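Local coordinates for transcriptional regulator (Vibrio vulnificus, PDB 4IVN), which probably represses transcription of the sialic acid catabolism (nan) operon by binding operator DNA, and binds N-acetylmannosamine 6-phosphate through its SIS domain, at residues W178-S183 with I202-L207. Numbering follows the deposited sequence.
Sequences WFAVSS and IPVVSL
Five backbone hydrogen bonds join Trp178, Ala180 and Ser182 to Pro203, Val205 and Leu207, pairing two parallel strands whose axes approach to 4.6 Å. All five are nearly straight (N-H...O 160 to 167°), the shortest being Val205 N to Trp178 O (2.8 Å). Packing is tightest where Phe179 and Val205 run alongside each other from the same face: ring atom CE2 of Phe179 stands 3.4 Å from Val205 CG1. That methyl, trans to the main-chain nitrogen (chi1 174°), approaches the ring obliquely; helix 114-126 covers both residues. Through the other face, Trp178, Ala180 and Val204 meet helix 188-199, the crossover of this beta-alpha-beta unit. Ile202 CG2 reaches the Trp178 ring edge in plane, 3.6 Å from CD1, while the indole NE1 hydrogen-bonds to Ser172 OG. There is little solvent side, Pro203 alone being partly exposed; looseness is limited to Val181 CG2 against Leu207 CD1 (4.5 Å) and the last bond, Ser182 N to Leu207 O (3.2 Å). Here the chain leaves the sheet for the sugar-phosphate pocket, where Ser182 OG and Ser183 N hydrogen-bond to the ligand. Main-chain bonding thus sets the register, and its last bond falls on a pocket residue, Ser182.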
loop_
_atom_site.group_PDB
_atom_site.type_symbol
_atom_site.label_atom_id
_atom_site.label_comp_id
_atom_site.label_asym_id
_atom_site.label_seq_id
_atom_site.Cartn_x
_atom_site.Cartn_y
_atom_site.Cartn_z
ATOM N N TRP A 178 -15.259 -10.149 8.581
ATOM C CA TRP A 178 -14.424 -8.947 8.918
ATOM C C TRP A 178 -12.957 -9.234 8.827
ATOM O O TRP A 178 -12.517 -10.286 9.261
ATOM C CB TRP A 178 -14.677 -8.495 10.324
ATOM C CG TRP A 178 -16.057 -7.949 10.372
ATOM C CD1 TRP A 178 -17.268 -8.646 10.542
ATOM C CD2 TRP A 178 -16.401 -6.601 10.166
ATOM N NE1 TRP A 178 -18.327 -7.784 10.455
ATOM C CE2 TRP A 178 -17.871 -6.527 10.232
ATOM C CE3 TRP A 178 -15.646 -5.415 10.001
ATOM C CZ2 TRP A 178 -18.555 -5.309 10.124
ATOM C CZ3 TRP A 178 -16.344 -4.204 9.869
ATOM C CH2 TRP A 178 -17.774 -4.154 9.959
ATOM N N PHE A 179 -12.185 -8.277 8.294
ATOM C CA PHE A 179 -10.741 -8.329 8.389
ATOM C C PHE A 179 -10.242 -7.207 9.320
ATOM O O PHE A 179 -10.642 -6.036 9.183
ATOM C CB PHE A 179 -10.191 -8.062 7.019
ATOM C CG PHE A 179 -10.184 -9.302 6.154
ATOM C CD1 PHE A 179 -11.294 -9.604 5.393
ATOM C CD2 PHE A 179 -9.100 -10.169 6.140
ATOM C CE1 PHE A 179 -11.325 -10.719 4.563
ATOM C CE2 PHE A 179 -9.144 -11.307 5.328
ATOM C CZ PHE A 179 -10.264 -11.609 4.611
ATOM N N ALA A 180 -9.421 -7.557 10.286
ATOM C CA ALA A 180 -8.870 -6.579 11.257
ATOM C C ALA A 180 -7.431 -6.478 10.815
ATOM O O ALA A 180 -6.717 -7.462 10.922
ATOM C CB ALA A 180 -8.981 -7.143 12.738
ATOM N N VAL A 181 -7.029 -5.316 10.273
ATOM C CA VAL A 181 -5.658 -5.085 9.820
ATOM C C VAL A 181 -4.889 -4.244 10.817
ATOM O O VAL A 181 -5.197 -3.070 11.045
ATOM C CB VAL A 181 -5.623 -4.343 8.440
ATOM C CG1 VAL A 181 -4.154 -4.272 7.893
ATOM C CG2 VAL A 181 -6.599 -5.087 7.480
ATOM N N SER A 182 -3.882 -4.835 11.429
ATOM C CA SER A 182 -3.137 -4.195 12.546
ATOM C C SER A 182 -1.808 -4.967 12.658
ATOM O O SER A 182 -1.859 -6.157 12.921
ATOM C CB SER A 182 -3.935 -4.363 13.839
ATOM O OG SER A 182 -3.222 -3.835 14.956
ATOM N N SER A 183 -0.667 -4.303 12.521
ATOM C CA SER A 183 0.631 -5.004 12.664
ATOM C C SER A 183 0.771 -5.466 14.100
ATOM O O SER A 183 1.280 -6.559 14.349
ATOM C CB SER A 183 1.797 -4.037 12.385
ATOM O OG SER A 183 2.037 -3.969 10.975
ATOM N N ILE A 202 -19.487 -13.726 14.225
ATOM C CA ILE A 202 -19.237 -13.439 12.802
ATOM C C ILE A 202 -17.766 -13.650 12.624
ATOM O O ILE A 202 -17.031 -13.223 13.503
ATOM C CB ILE A 202 -19.630 -11.973 12.500
ATOM C CG1 ILE A 202 -21.129 -11.780 12.838
ATOM C CG2 ILE A 202 -19.243 -11.577 11.038
ATOM C CD1 ILE A 202 -22.104 -12.817 12.261
ATOM N N PRO A 203 -17.298 -14.372 11.572
ATOM C CA PRO A 203 -15.867 -14.581 11.460
ATOM C C PRO A 203 -15.010 -13.302 11.317
ATOM O O PRO A 203 -15.406 -12.304 10.647
ATOM C CB PRO A 203 -15.696 -15.457 10.171
ATOM C CG PRO A 203 -16.936 -15.096 9.367
ATOM C CD PRO A 203 -18.029 -14.933 10.417
ATOM N N VAL A 204 -13.844 -13.340 11.957
ATOM C CA VAL A 204 -12.912 -12.202 11.926
ATOM C C VAL A 204 -11.605 -12.766 11.515
ATOM O O VAL A 204 -11.144 -13.692 12.192
ATOM C CB VAL A 204 -12.787 -11.532 13.327
ATOM C CG1 VAL A 204 -11.699 -10.415 13.349
ATOM C CG2 VAL A 204 -14.134 -10.974 13.803
ATOM N N VAL A 205 -10.970 -12.201 10.506
ATOM C CA VAL A 205 -9.621 -12.673 10.045
ATOM C C VAL A 205 -8.643 -11.508 10.348
ATOM O O VAL A 205 -8.883 -10.386 9.916
ATOM C CB VAL A 205 -9.598 -12.923 8.511
ATOM C CG1 VAL A 205 -8.180 -13.276 7.983
ATOM C CG2 VAL A 205 -10.546 -14.116 8.169
ATOM N N SER A 206 -7.559 -11.771 11.057
ATOM C CA SER A 206 -6.609 -10.703 11.357
ATOM C C SER A 206 -5.429 -10.789 10.430
ATOM O O SER A 206 -4.921 -11.890 10.178
ATOM C CB SER A 206 -6.096 -10.860 12.782
ATOM O OG SER A 206 -7.173 -10.437 13.564
ATOM N N LEU A 207 -4.996 -9.618 9.962
ATOM C CA LEU A 207 -3.767 -9.546 9.180
ATOM C C LEU A 207 -2.752 -8.737 9.934
ATOM O O LEU A 207 -2.923 -7.530 10.026
ATOM C CB LEU A 207 -4.019 -8.853 7.877
ATOM C CG LEU A 207 -5.017 -9.460 6.893
ATOM C CD1 LEU A 207 -4.899 -8.740 5.541
ATOM C CD2 LEU A 207 -4.762 -10.975 6.673
#